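Local structure of B-agarase (Saccharophagus degradans, 4BQ2) at residues W549-F552 and D553-V556; D459-F462 and K463-A466; D196-F199 and L200-L203; S338-R341 and A342-N346; D405-N409 and W410-S414. The protein hydrolyses beta-1,4 linkages of agarose as an exo-acting beta-agarase of glycoside hydrolase family 50. All blocks are in the same frame, centred on the assembly; numbering follows the deposited sequence. Where two conformers were deposited one is given.

Contact 1: residues W549-F552 and D553-V556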
loop_
_atom_site.group_PDB
_atom_site.type_symbol
_atom_site.label_atom_id
_atom_site.label_comp_id
_atom_site.label_asym_id
_atom_site.label_seq_id
_atom_site.Cartn_x
_atom_site.Cartn_y
_atom_site.Cartn_z
ATOM N N TRP A 549 13.693 2.982 -41.943
ATOM C CA TRP A 549 12.685 3.469 -40.986
ATOM C C TRP A 549 11.402 2.648 -41.029
ATOM O O TRP A 549 10.729 2.500 -40.013
ATOM C CB TRP A 549 12.358 4.940 -41.213
ATOM C CG TRP A 549 13.409 5.820 -40.680
ATOM C CD1 TRP A 549 14.209 6.642 -41.395
ATOM C CD2 TRP A 549 13.801 5.958 -39.310
ATOM N NE1 TRP A 549 15.090 7.292 -40.566
ATOM C CE2 TRP A 549 14.861 6.894 -39.274
ATOM C CE3 TRP A 549 13.374 5.371 -38.108
ATOM C CZ2 TRP A 549 15.493 7.278 -38.081
ATOM C CZ3 TRP A 549 13.991 5.761 -36.924
ATOM C CH2 TRP A 549 15.057 6.700 -36.924
ATOM N N ALA A 550 11.066 2.124 -42.210
ATOM C CA ALA A 550 9.880 1.300 -42.362
ATOM C C ALA A 550 10.024 -0.041 -41.638
ATOM O O ALA A 550 9.065 -0.510 -41.004
ATOM C CB ALA A 550 9.536 1.112 -43.830
ATOM N N GLU A 551 11.215 -0.646 -41.697
ATOM C CA GLU A 551 11.488 -1.848 -40.892
ATOM C C GLU A 551 11.532 -1.515 -39.395
ATOM O O GLU A 551 11.045 -2.274 -38.551
ATOM C CB GLU A 551 12.793 -2.541 -41.305
ATOM C CG GLU A 551 12.944 -3.931 -40.692
ATOM C CD GLU A 551 14.134 -4.734 -41.237
ATOM O OE1 GLU A 551 15.170 -4.145 -41.635
ATOM O OE2 GLU A 551 14.020 -5.975 -41.259
ATOM N N PHE A 552 12.137 -0.380 -39.060
ATOM C CA PHE A 552 12.138 0.074 -37.677
ATOM C C PHE A 552 10.689 0.164 -37.158
ATOM O O PHE A 552 10.388 -0.270 -36.029
ATOM C CB PHE A 552 12.809 1.441 -37.563
ATOM C CG PHE A 552 12.661 2.049 -36.207
ATOM C CD1 PHE A 552 13.527 1.693 -35.183
ATOM C CD2 PHE A 552 11.617 2.927 -35.941
ATOM C CE1 PHE A 552 13.387 2.238 -33.920
ATOM C CE2 PHE A 552 11.464 3.472 -34.671
ATOM C CZ PHE A 552 12.356 3.130 -33.666
ATOM N N ASP A 553 9.805 0.709 -37.992
ATOM C CA ASP A 553 8.387 0.900 -37.625
ATOM C C ASP A 553 7.530 -0.356 -37.600
ATOM O O ASP A 553 6.313 -0.273 -37.362
ATOM C CB ASP A 553 7.736 1.981 -38.483
ATOM C CG ASP A 553 8.180 3.389 -38.073
ATOM O OD1 ASP A 553 8.587 3.593 -36.895
ATOM O OD2 ASP A 553 8.130 4.294 -38.934
ATOM N N LEU A 554 8.156 -1.514 -37.830
ATOM C CA LEU A 554 7.490 -2.810 -37.616
ATOM C C LEU A 554 7.603 -3.274 -36.172
ATOM O O LEU A 554 6.948 -4.230 -35.777
ATOM C CB LEU A 554 8.095 -3.909 -38.506
ATOM C CG LEU A 554 8.082 -3.727 -40.021
ATOM C CD1 LEU A 554 8.985 -4.793 -40.642
ATOM C CD2 LEU A 554 6.669 -3.783 -40.583
ATOM N N GLY A 555 8.451 -2.611 -35.390
ATOM C CA GLY A 555 8.752 -3.072 -34.054
ATOM C C GLY A 555 10.139 -3.676 -34.008
ATOM O O GLY A 555 10.518 -4.456 -34.874
ATOM N N VAL A 556 10.893 -3.311 -32.983
ATOM C CA VAL A 556 12.282 -3.738 -32.815
ATOM C C VAL A 556 12.434 -4.263 -31.392
ATOM O O VAL A 556 12.056 -3.565 -30.427
ATOM C CB VAL A 556 13.246 -2.543 -32.970
ATOM C CG1 VAL A 556 14.668 -2.919 -32.536
ATOM C CG2 VAL A 556 13.195 -1.993 -34.388
#

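Contact 2: residues D459-F462 and K463-A466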
loop_
_atom_site.group_PDB
_atom_site.type_symbol
_atom_site.label_atom_id
_atom_site.label_comp_id
_atom_site.label_asym_id
_atom_site.label_seq_id
_atom_site.Cartn_x
_atom_site.Cartn_y
_atom_site.Cartn_z
ATOM N N ASP A 459 -3.368 8.271 -27.676
ATOM C CA ASP A 459 -4.663 7.925 -28.258
ATOM C C ASP A 459 -5.676 9.036 -27.891
ATOM O O ASP A 459 -5.823 9.382 -26.715
ATOM C CB ASP A 459 -5.090 6.540 -27.743
ATOM C CG ASP A 459 -6.447 6.082 -28.278
ATOM O OD1 ASP A 459 -7.096 6.818 -29.059
ATOM O OD2 ASP A 459 -6.882 4.981 -27.867
ATOM N N PRO A 460 -6.341 9.636 -28.903
ATOM C CA PRO A 460 -7.326 10.696 -28.580
ATOM C C PRO A 460 -8.406 10.257 -27.563
ATOM O O PRO A 460 -8.844 11.063 -26.745
ATOM C CB PRO A 460 -7.936 11.034 -29.955
ATOM C CG PRO A 460 -6.782 10.769 -30.920
ATOM C CD PRO A 460 -6.111 9.525 -30.372
ATOM N N GLU A 461 -8.785 8.982 -27.591
ATOM C CA GLU A 461 -9.722 8.410 -26.624
ATOM C C GLU A 461 -9.233 8.444 -25.181
ATOM O O GLU A 461 -10.074 8.520 -24.262
ATOM C CB GLU A 461 -10.135 6.983 -27.007
ATOM C CG GLU A 461 -11.222 6.362 -26.117
ATOM C CD GLU A 461 -12.588 7.039 -26.261
ATOM O OE1 GLU A 461 -12.759 7.895 -27.178
ATOM O OE2 GLU A 461 -13.498 6.715 -25.456
ATOM N N PHE A 462 -7.909 8.379 -24.953
ATOM C CA PHE A 462 -7.427 8.617 -23.596
ATOM C C PHE A 462 -7.863 10.019 -23.101
ATOM O O PHE A 462 -8.415 10.166 -21.999
ATOM C CB PHE A 462 -5.903 8.410 -23.442
ATOM C CG PHE A 462 -5.403 8.739 -22.040
ATOM C CD1 PHE A 462 -5.709 7.909 -20.959
ATOM C CD2 PHE A 462 -4.688 9.910 -21.796
ATOM C CE1 PHE A 462 -5.282 8.219 -19.672
ATOM C CE2 PHE A 462 -4.249 10.223 -20.499
ATOM C CZ PHE A 462 -4.556 9.383 -19.444
ATOM N N LYS A 463 -7.642 11.046 -23.920
ATOM C CA LYS A 463 -8.073 12.390 -23.543
ATOM C C LYS A 463 -9.595 12.492 -23.366
ATOM O O LYS A 463 -10.097 13.150 -22.430
ATOM C CB LYS A 463 -7.592 13.423 -24.579
ATOM C CG LYS A 463 -8.122 14.838 -24.314
ATOM C CD LYS A 463 -7.372 15.874 -25.158
ATOM C CE LYS A 463 -8.018 17.244 -25.078
ATOM N NZ LYS A 463 -7.210 18.254 -25.834
ATOM N N VAL A 464 -10.342 11.850 -24.266
ATOM C CA VAL A 464 -11.811 11.769 -24.107
ATOM C C VAL A 464 -12.186 11.266 -22.691
ATOM O O VAL A 464 -13.032 11.847 -21.999
ATOM C CB VAL A 464 -12.454 10.888 -25.228
ATOM C CG1 VAL A 464 -13.966 10.694 -25.019
ATOM C CG2 VAL A 464 -12.190 11.511 -26.594
ATOM N N ARG A 465 -11.531 10.200 -22.253
ATOM C CA ARG A 465 -11.873 9.587 -21.000
ATOM C C ARG A 465 -11.372 10.430 -19.823
ATOM O O ARG A 465 -12.063 10.508 -18.789
ATOM C CB ARG A 465 -11.350 8.133 -20.967
ATOM C CG ARG A 465 -12.129 7.161 -21.872
ATOM C CD ARG A 465 -13.635 7.213 -21.582
ATOM N NE ARG A 465 -13.884 6.705 -20.236
ATOM C CZ ARG A 465 -15.060 6.712 -19.608
ATOM N NH1 ARG A 465 -16.149 7.230 -20.175
ATOM N NH2 ARG A 465 -15.137 6.189 -18.388
ATOM N N ALA A 466 -10.222 11.102 -19.992
ATOM C CA ALA A 466 -9.679 11.974 -18.927
ATOM C C ALA A 466 -10.655 13.140 -18.724
ATOM O O ALA A 466 -10.907 13.516 -17.600
ATOM C CB ALA A 466 -8.285 12.503 -19.266
HETATM O O HOH W 1 -4.693 11.583 -25.535
#

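Contact 3: residues D196-F199 and L200-L203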
loop_
_atom_site.group_PDB
_atom_site.type_symbol
_atom_site.label_atom_id
_atom_site.label_comp_id
_atom_site.label_asym_id
_atom_site.label_seq_id
_atom_site.Cartn_x
_atom_site.Cartn_y
_atom_site.Cartn_z
ATOM N N ASP A 196 -2.219 -28.332 10.401
ATOM C CA ASP A 196 -3.538 -28.361 11.014
ATOM C C ASP A 196 -4.588 -28.189 9.911
ATOM O O ASP A 196 -4.711 -27.102 9.312
ATOM C CB ASP A 196 -3.649 -27.293 12.116
ATOM C CG ASP A 196 -5.087 -27.064 12.596
ATOM O OD1 ASP A 196 -5.979 -27.899 12.331
ATOM O OD2 ASP A 196 -5.315 -26.022 13.252
ATOM N N GLU A 197 -5.312 -29.284 9.694
ATOM C CA GLU A 197 -6.414 -29.396 8.761
ATOM C C GLU A 197 -7.389 -28.212 8.803
ATOM O O GLU A 197 -7.962 -27.836 7.784
ATOM C CB GLU A 197 -7.159 -30.711 9.056
ATOM C CG GLU A 197 -7.526 -30.937 10.528
ATOM C CD GLU A 197 -6.338 -31.226 11.442
ATOM O OE1 GLU A 197 -5.356 -31.859 10.997
ATOM O OE2 GLU A 197 -6.391 -30.818 12.625
ATOM N N ASN A 198 -7.546 -27.637 9.992
ATOM C CA ASN A 198 -8.526 -26.596 10.289
ATOM C C ASN A 198 -7.938 -25.187 10.361
ATOM O O ASN A 198 -8.593 -24.258 10.862
ATOM C CB ASN A 198 -9.225 -26.908 11.600
ATOM C CG ASN A 198 -10.043 -28.165 11.513
ATOM O OD1 ASN A 198 -10.699 -28.420 10.492
ATOM N ND2 ASN A 198 -9.993 -28.976 12.569
ATOM N N PHE A 199 -6.728 -25.005 9.843
ATOM C CA PHE A 199 -6.107 -23.684 9.979
ATOM C C PHE A 199 -6.867 -22.568 9.233
ATOM O O PHE A 199 -6.737 -21.405 9.598
ATOM C CB PHE A 199 -4.609 -23.702 9.641
ATOM C CG PHE A 199 -4.318 -23.525 8.184
ATOM C CD1 PHE A 199 -4.521 -24.564 7.284
ATOM C CD2 PHE A 199 -3.852 -22.296 7.707
ATOM C CE1 PHE A 199 -4.255 -24.389 5.928
ATOM C CE2 PHE A 199 -3.598 -22.114 6.366
ATOM C CZ PHE A 199 -3.786 -23.162 5.476
ATOM N N LEU A 200 -7.638 -22.904 8.196
ATOM C CA LEU A 200 -8.456 -21.891 7.519
ATOM C C LEU A 200 -9.949 -21.978 7.848
ATOM O O LEU A 200 -10.772 -21.385 7.156
ATOM C CB LEU A 200 -8.240 -21.927 5.998
ATOM C CG LEU A 200 -6.839 -21.555 5.458
ATOM C CD1 LEU A 200 -6.799 -21.765 3.941
ATOM C CD2 LEU A 200 -6.466 -20.120 5.829
ATOM N N VAL A 201 -10.280 -22.717 8.904
ATOM C CA VAL A 201 -11.668 -23.017 9.261
ATOM C C VAL A 201 -12.089 -22.193 10.474
ATOM O O VAL A 201 -11.409 -22.206 11.503
ATOM C CB VAL A 201 -11.861 -24.529 9.586
ATOM C CG1 VAL A 201 -13.224 -24.785 10.224
ATOM C CG2 VAL A 201 -11.731 -25.368 8.327
ATOM N N GLY A 202 -13.230 -21.510 10.355
ATOM C CA GLY A 202 -13.821 -20.810 11.489
ATOM C C GLY A 202 -12.957 -19.655 11.942
ATOM O O GLY A 202 -12.775 -19.433 13.140
ATOM N N LEU A 203 -12.438 -18.906 10.968
ATOM C CA LEU A 203 -11.577 -17.751 11.260
ATOM C C LEU A 203 -12.307 -16.551 11.856
ATOM O O LEU A 203 -11.761 -15.849 12.680
ATOM C CB LEU A 203 -10.899 -17.296 9.964
ATOM C CG LEU A 203 -10.032 -18.376 9.320
ATOM C CD1 LEU A 203 -9.387 -17.872 8.022
ATOM C CD2 LEU A 203 -9.015 -18.919 10.324
HETATM O O HOH W 2 -8.188 -25.387 6.539
#

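Contact 4: residues S338-R341 and A342-N346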
loop_
_atom_site.group_PDB
_atom_site.type_symbol
_atom_site.label_atom_id
_atom_site.label_comp_id
_atom_site.label_asym_id
_atom_site.label_seq_id
_atom_site.Cartn_x
_atom_site.Cartn_y
_atom_site.Cartn_z
ATOM N N SER A 338 -16.326 -21.463 -3.672
ATOM C CA SER A 338 -15.101 -21.763 -2.952
ATOM C C SER A 338 -15.394 -22.296 -1.572
ATOM O O SER A 338 -15.674 -21.519 -0.642
ATOM C CB SER A 338 -14.172 -20.549 -2.877
ATOM O OG SER A 338 -12.993 -20.888 -2.168
ATOM N N PRO A 339 -15.320 -23.637 -1.419
ATOM C CA PRO A 339 -15.501 -24.231 -0.097
ATOM C C PRO A 339 -14.520 -23.641 0.920
ATOM O O PRO A 339 -14.902 -23.407 2.072
ATOM C CB PRO A 339 -15.203 -25.721 -0.356
ATOM C CG PRO A 339 -15.641 -25.924 -1.776
ATOM C CD PRO A 339 -15.160 -24.674 -2.470
ATOM N N THR A 340 -13.282 -23.373 0.482
ATOM C CA THR A 340 -12.240 -22.861 1.359
ATOM C C THR A 340 -12.674 -21.488 1.924
ATOM O O THR A 340 -12.639 -21.270 3.135
ATOM C CB THR A 340 -10.868 -22.786 0.644
ATOM O OG1 THR A 340 -10.460 -24.100 0.234
ATOM C CG2 THR A 340 -9.799 -22.243 1.550
ATOM N N ARG A 341 -13.125 -20.593 1.043
ATOM C CA ARG A 341 -13.628 -19.278 1.498
ATOM C C ARG A 341 -14.831 -19.412 2.440
ATOM O O ARG A 341 -14.825 -18.876 3.549
ATOM C CB ARG A 341 -13.926 -18.368 0.302
ATOM C CG ARG A 341 -12.680 -17.944 -0.469
ATOM C CD ARG A 341 -11.732 -17.077 0.371
ATOM N NE ARG A 341 -12.365 -15.857 0.917
ATOM C CZ ARG A 341 -11.677 -14.877 1.497
ATOM N NH1 ARG A 341 -10.340 -14.953 1.569
ATOM N NH2 ARG A 341 -12.308 -13.806 1.976
ATOM N N ALA A 342 -15.832 -20.191 2.039
ATOM C CA ALA A 342 -17.047 -20.316 2.864
ATOM C C ALA A 342 -16.794 -20.839 4.272
ATOM O O ALA A 342 -17.393 -20.342 5.234
ATOM C CB ALA A 342 -18.112 -21.139 2.148
ATOM N N ALA A 343 -15.893 -21.817 4.410
ATOM C CA ALA A 343 -15.620 -22.401 5.725
ATOM C C ALA A 343 -14.891 -21.444 6.686
ATOM O O ALA A 343 -14.768 -21.725 7.875
ATOM C CB ALA A 343 -14.862 -23.739 5.602
ATOM N N MET A 344 -14.390 -20.316 6.181
ATOM C CA MET A 344 -13.731 -19.361 7.071
ATOM C C MET A 344 -14.704 -18.658 7.978
ATOM O O MET A 344 -14.289 -18.089 8.995
ATOM C CB MET A 344 -12.968 -18.286 6.297
ATOM C CG MET A 344 -11.988 -18.833 5.287
ATOM S SD MET A 344 -11.337 -17.466 4.300
ATOM C CE MET A 344 -9.885 -18.333 3.676
ATOM N N PHE A 345 -15.991 -18.686 7.621
ATOM C CA PHE A 345 -16.986 -17.836 8.313
ATOM C C PHE A 345 -17.883 -18.561 9.290
ATOM O O PHE A 345 -18.625 -19.470 8.881
ATOM C CB PHE A 345 -17.819 -17.031 7.304
ATOM C CG PHE A 345 -16.967 -16.201 6.378
ATOM C CD1 PHE A 345 -16.452 -14.961 6.804
ATOM C CD2 PHE A 345 -16.629 -16.675 5.118
ATOM C CE1 PHE A 345 -15.632 -14.208 5.959
ATOM C CE2 PHE A 345 -15.807 -15.923 4.273
ATOM C CZ PHE A 345 -15.319 -14.690 4.695
ATOM N N ASN A 346 -17.842 -18.146 10.563
ATOM C CA ASN A 346 -18.665 -18.812 11.574
ATOM C C ASN A 346 -20.123 -18.374 11.454
ATOM O O ASN A 346 -21.028 -19.105 11.865
ATOM C CB ASN A 346 -18.177 -18.559 13.005
ATOM C CG ASN A 346 -16.990 -19.437 13.403
ATOM O OD1 ASN A 346 -16.650 -20.392 12.730
ATOM N ND2 ASN A 346 -16.351 -19.078 14.487
#

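Contact 5: residues D405-N409 and W410-S414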
loop_
_atom_site.group_PDB
_atom_site.type_symbol
_atom_site.label_atom_id
_atom_site.label_comp_id
_atom_site.label_asym_id
_atom_site.label_seq_id
_atom_site.Cartn_x
_atom_site.Cartn_y
_atom_site.Cartn_z
ATOM N N ASP A 405 -16.744 14.178 13.238
ATOM C CA ASP A 405 -16.498 14.555 14.649
ATOM C C ASP A 405 -15.181 13.955 15.156
ATOM O O ASP A 405 -14.452 14.615 15.885
ATOM C CB ASP A 405 -17.648 14.095 15.559
ATOM C CG ASP A 405 -18.908 14.975 15.421
ATOM O OD1 ASP A 405 -18.879 16.046 14.721
ATOM O OD2 ASP A 405 -19.934 14.599 16.017
ATOM N N ARG A 406 -14.902 12.697 14.790
ATOM C CA ARG A 406 -13.623 12.067 15.166
ATOM C C ARG A 406 -12.476 12.849 14.545
ATOM O O ARG A 406 -11.538 13.193 15.227
ATOM C CB ARG A 406 -13.534 10.638 14.632
ATOM C CG ARG A 406 -14.402 9.644 15.394
ATOM C CD ARG A 406 -14.588 8.370 14.590
ATOM N NE ARG A 406 -14.969 7.245 15.462
ATOM C CZ ARG A 406 -15.347 6.052 15.028
ATOM N NH1 ARG A 406 -15.387 5.764 13.707
ATOM N NH2 ARG A 406 -15.689 5.139 15.930
ATOM N N MET A 407 -12.525 13.062 13.233
ATOM C CA MET A 407 -11.391 13.730 12.541
ATOM C C MET A 407 -11.046 15.054 13.210
ATOM O O MET A 407 -9.871 15.338 13.490
ATOM C CB MET A 407 -11.697 13.941 11.059
ATOM C CG MET A 407 -11.886 12.633 10.284
ATOM S SD MET A 407 -10.580 11.416 10.553
ATOM C CE MET A 407 -11.522 9.882 10.535
ATOM N N LEU A 408 -12.077 15.853 13.475
ATOM C CA LEU A 408 -11.917 17.134 14.194
ATOM C C LEU A 408 -11.386 16.973 15.621
ATOM O O LEU A 408 -10.488 17.723 16.055
ATOM C CB LEU A 408 -13.231 17.943 14.181
ATOM C CG LEU A 408 -13.705 18.365 12.798
ATOM C CD1 LEU A 408 -15.077 19.000 12.929
ATOM C CD2 LEU A 408 -12.697 19.330 12.171
ATOM N N ASN A 409 -11.905 16.006 16.363
ATOM C CA ASN A 409 -11.354 15.753 17.701
ATOM C C ASN A 409 -9.895 15.311 17.641
ATOM O O ASN A 409 -9.058 15.712 18.469
ATOM C CB ASN A 409 -12.207 14.713 18.480
ATOM C CG ASN A 409 -11.656 14.445 19.886
ATOM O OD1 ASN A 409 -10.891 13.506 20.097
ATOM N ND2 ASN A 409 -11.991 15.322 20.835
ATOM N N TRP A 410 -9.581 14.500 16.631
ATOM C CA TRP A 410 -8.258 13.884 16.531
ATOM C C TRP A 410 -7.264 14.851 15.918
ATOM O O TRP A 410 -6.067 14.562 15.857
ATOM C CB TRP A 410 -8.341 12.618 15.660
ATOM C CG TRP A 410 -9.236 11.533 16.217
ATOM C CD1 TRP A 410 -9.784 11.461 17.478
ATOM C CD2 TRP A 410 -9.626 10.365 15.527
ATOM N NE1 TRP A 410 -10.518 10.299 17.596
ATOM C CE2 TRP A 410 -10.436 9.608 16.404
ATOM C CE3 TRP A 410 -9.370 9.873 14.232
ATOM C CZ2 TRP A 410 -11.012 8.400 16.025
ATOM C CZ3 TRP A 410 -9.954 8.659 13.846
ATOM C CH2 TRP A 410 -10.731 7.918 14.763
ATOM N N GLY A 411 -7.784 15.991 15.456
ATOM C CA GLY A 411 -6.953 17.120 15.006
ATOM C C GLY A 411 -6.565 17.094 13.535
ATOM O O GLY A 411 -5.762 17.922 13.079
ATOM N N PHE A 412 -7.150 16.175 12.779
ATOM C CA PHE A 412 -6.818 16.068 11.366
ATOM C C PHE A 412 -7.377 17.238 10.614
ATOM O O PHE A 412 -8.483 17.700 10.924
ATOM C CB PHE A 412 -7.369 14.795 10.785
ATOM C CG PHE A 412 -6.584 13.577 11.163
ATOM C CD1 PHE A 412 -5.249 13.471 10.813
ATOM C CD2 PHE A 412 -7.192 12.532 11.874
ATOM C CE1 PHE A 412 -4.491 12.337 11.139
ATOM C CE2 PHE A 412 -6.447 11.396 12.196
ATOM C CZ PHE A 412 -5.100 11.308 11.844
ATOM N N THR A 413 -6.626 17.728 9.638
ATOM C CA THR A 413 -7.051 18.927 8.960
ATOM C C THR A 413 -7.838 18.583 7.679
ATOM O O THR A 413 -8.367 19.489 7.016
ATOM C CB THR A 413 -5.865 19.829 8.613
ATOM O OG1 THR A 413 -4.957 19.114 7.790
ATOM C CG2 THR A 413 -5.128 20.332 9.871
ATOM N N SER A 414 -7.944 17.291 7.344
ATOM C CA SER A 414 -8.668 16.882 6.138
ATOM C C SER A 414 -9.185 15.461 6.225
ATOM O O SER A 414 -8.723 14.696 7.071
ATOM C CB SER A 414 -7.721 16.927 4.920
ATOM O OG SER A 414 -6.653 16.010 5.049
#

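Contact 1: residues W549-F552 and D553-V556
The Phe552 ring meets two side chains of 553-556 in different ways. Asp553 brings OD1 to the ring's edge, close to its plane, 3.2 Å from CD2, with the carboxylate and ring planes turned 62° apart. The Val556 side chain crosses that of Phe552 at about a right angle and meets the ring obliquely, CG2 lying 3.8 Å from Phe552 CD1. The phenyl ring reaches both because its CG stands anti to the backbone N (chi1 171°). Over one face of the ring lies CZ3 of Trp549, offset toward the rim. The backbone beneath ends the short helix 549-552: Asp553 N donates to Trp549 O at 2.9 Å, and a type I beta turn from Phe552 to Gly555 closes with Gly555 N to Phe552 O at 3.1 Å, the donor well above the carbonyl plane. Gly555 takes positive phi there, a conformation that suits glycine. On the outer side, Glu551 CG and Leu554 CD1 pass at 4.1 Å, while Glu551 OE1 turns back to Ser547 N. The Asp553 carboxylate is held from helix 519-532, OD1 by Ser525 OG and OD2 by a salt bridge to Lys529. Arg521, from that same helix, makes a cation-pi contact with Phe552 and also bonds its carbonyl oxygen.

Contact 2: residues D459-F462 and K463-A466
Glu461 lays its carboxylate against Val464 and Arg465, one turn further along the helix. OE1 sits 3.6 Å from Val464 CB, and OE2 is 3.9 Å from Arg465 CG, so the oxygens meet aliphatic carbon. The bend at chi2 (68°) turns the carboxylate forward along the helix, toward both. Glu461 and Arg465 run side by side in the same direction, with carboxylate and guanidinium planes only 17° apart, but OE2 stays 5.2 Å from Arg465 NE: opposite charges near each other without contact, whose attraction is probably modest. Beneath them the first turn of helix 460-477 is carried by Val464 N to Pro460 O, Arg465 N to Glu461 O and Ala466 N to Phe462 O, the last at 2.9 Å. Asp459 is the N-cap: its OD1 accepts from Glu461 N at 3.1 Å, the donor lying above the carboxylate plane, while OD2 is taken by Lys442 N. A water donates to Asp459 O at 2.7 Å and accepts only weakly from Lys463 N. Further out, Arg465 is fixed by backbone carbonyls, NE by Ile438 and NH2 by Asp313. Phe462 stands edge-to-face with Phe441 and also touches Val437 and Val457 in the loops. On the flank facing helix 565-593, Phe462, Lys463 and Ala466 pack on Val585, and Ala466 reaches Ala589 as well.

Contact 3: residues D196-F199 and L200-L203
Two neighbours in sequence, Phe199 and Leu200, make an unusually close pair, the leucine lying over a face of the ring that precedes it. Leu200 CG is 3.6 Å from the ring centroid and 20° off the normal, a CH-pi contact displaced toward the rim on the CE2 side. The side chains run alongside each other in the same direction because Phe199 CG is wedged between its own backbone N and carbonyl carbon (chi1 86°), which turns the ring toward the leucine. Below them the loop makes two overlapping type I beta turns, Asp196 to Phe199 and Asn198 to Val201, the first opened by an Asx turn. In that Asx turn Asp196 OD1 accepts from Asn198 N at 2.8 Å, approached from above the carboxylate plane. The second turn closes with Val201 N to Asn198 O at 3.0 Å, and the Val201 side chain comes back over Asn198, CG2 lying 3.9 Å from OD1. These turns lie in the connection between strand 180-191 and helix 222-235. The ring also packs on Asn141 and Thr144, Leu200 touches Ser136, and Leu203 reaches Tyr663. One water bridges the first turn to the second: it donates to Glu197 O at 2.8 Å and accepts from Leu200 N at 3.0 Å.

Contact 4: residues S338-R341 and A342-N346
Bends at chi2 (-64°) and chi3 (-57°) curl the Arg341 side chain so that its guanidinium meets Met344, whose own chain runs extended beyond CG. The sulfur settles over one face of the guanidinium, offset toward the rim, with SD 3.8 Å from Arg341 CZ. The methyl CE continues to 4.0 Å from Arg341 CD. Phe345 comes at the same group obliquely, its ring plane 61° from that of the guanidinium and CZ 4.2 Å from NH2. Nearer the backbone, the Phe345 ring approaches Arg341 O, with CE2 at 3.2 Å. These side chains gather at the end of the short helix 339-342, N-capped by Ser338, whose OG accepts from Arg341 N at 3.2 Å. The helical bond Ala342 N to Ser338 O is almost straight. Past the helix, Met344 N donates to Arg341 O from above the carbonyl plane, and a type I beta turn runs from Ala342 to Phe345. The terminal nitrogens of the buried arginine donate to backbone oxygens: NH1 to Thr707 O and Ser136 O, NH2 to Met297 O. Through these bonds the guanidinium ties the helix to strand 296-301 and to two loops, one of which also brings Leu138 against Arg341 and Met344.

Contact 5: residues D405-N409 and W410-S414
Helix 394-410 ends where Gly411 turns to positive phi, with Phe412 N donating to Met407 O at 2.9 Å and Gly411 N bonding only weakly to Leu408 O. Trp410 lies flat along the last turn, and Arg406 runs beside it in the same direction. Arg406 CB stands 3.7 Å from the centroid of the six-membered ring and 13° off its normal, a CH-pi contact over the face, and CG and CD follow the indole outward. The guanidinium plane is 21° from that of the ring, while its nitrogens go to Glu232, Asp725 and Tyr701, two salt bridges and a hydrogen bond that fix the arm. The carbonyl oxygen of Arg406 is also over the face, 3.0 Å from Trp410 CG, and accepts from Trp410 N at 2.7 Å. Asn409 OD1 meets the indole at its edge, 3.5 Å from CD1. Folded by its chi2 of -49°, Met407 serves both rings: CE packs 3.9 Å from Trp410 CZ3, and SD lies oblique to both rings, 3.8 Å from Phe412 CD2, a Met-aromatic contact with each. The chain continues to Ser414, whose OG bonds Thr284 O and His697. The helix end is a Schellman motif, with glycine at the residue of positive phi, and with both rings buried against helix 729-739 and Phe412 also against strand 280-287.

In the fold
Contact 5 is the buried one, its rings and sulfur packed between helix and strand. Contacts 1, 2 and 4 are partly buried, and contact 3 lies at the surface. Contacts 3 and 4 touch, Gly202 N probably bonding Ala343 O at 2.9 Å, and join the loop after strand 180-191 to the turn that follows helix 339-342; both also meet Ser136. Contacts 1 and 2 stand on the same side of the chain's centre in the beta-galactosidase-like part of the chain, about 16 Å apart at their nearest atoms. Contacts 2 and 4 are capped helix starts, contacts 1 and 5 glycine-marked helix ends. Arginine is buried in contacts 2, 4 and 5, held by backbone carbonyls in the first two and by carboxylates in the last.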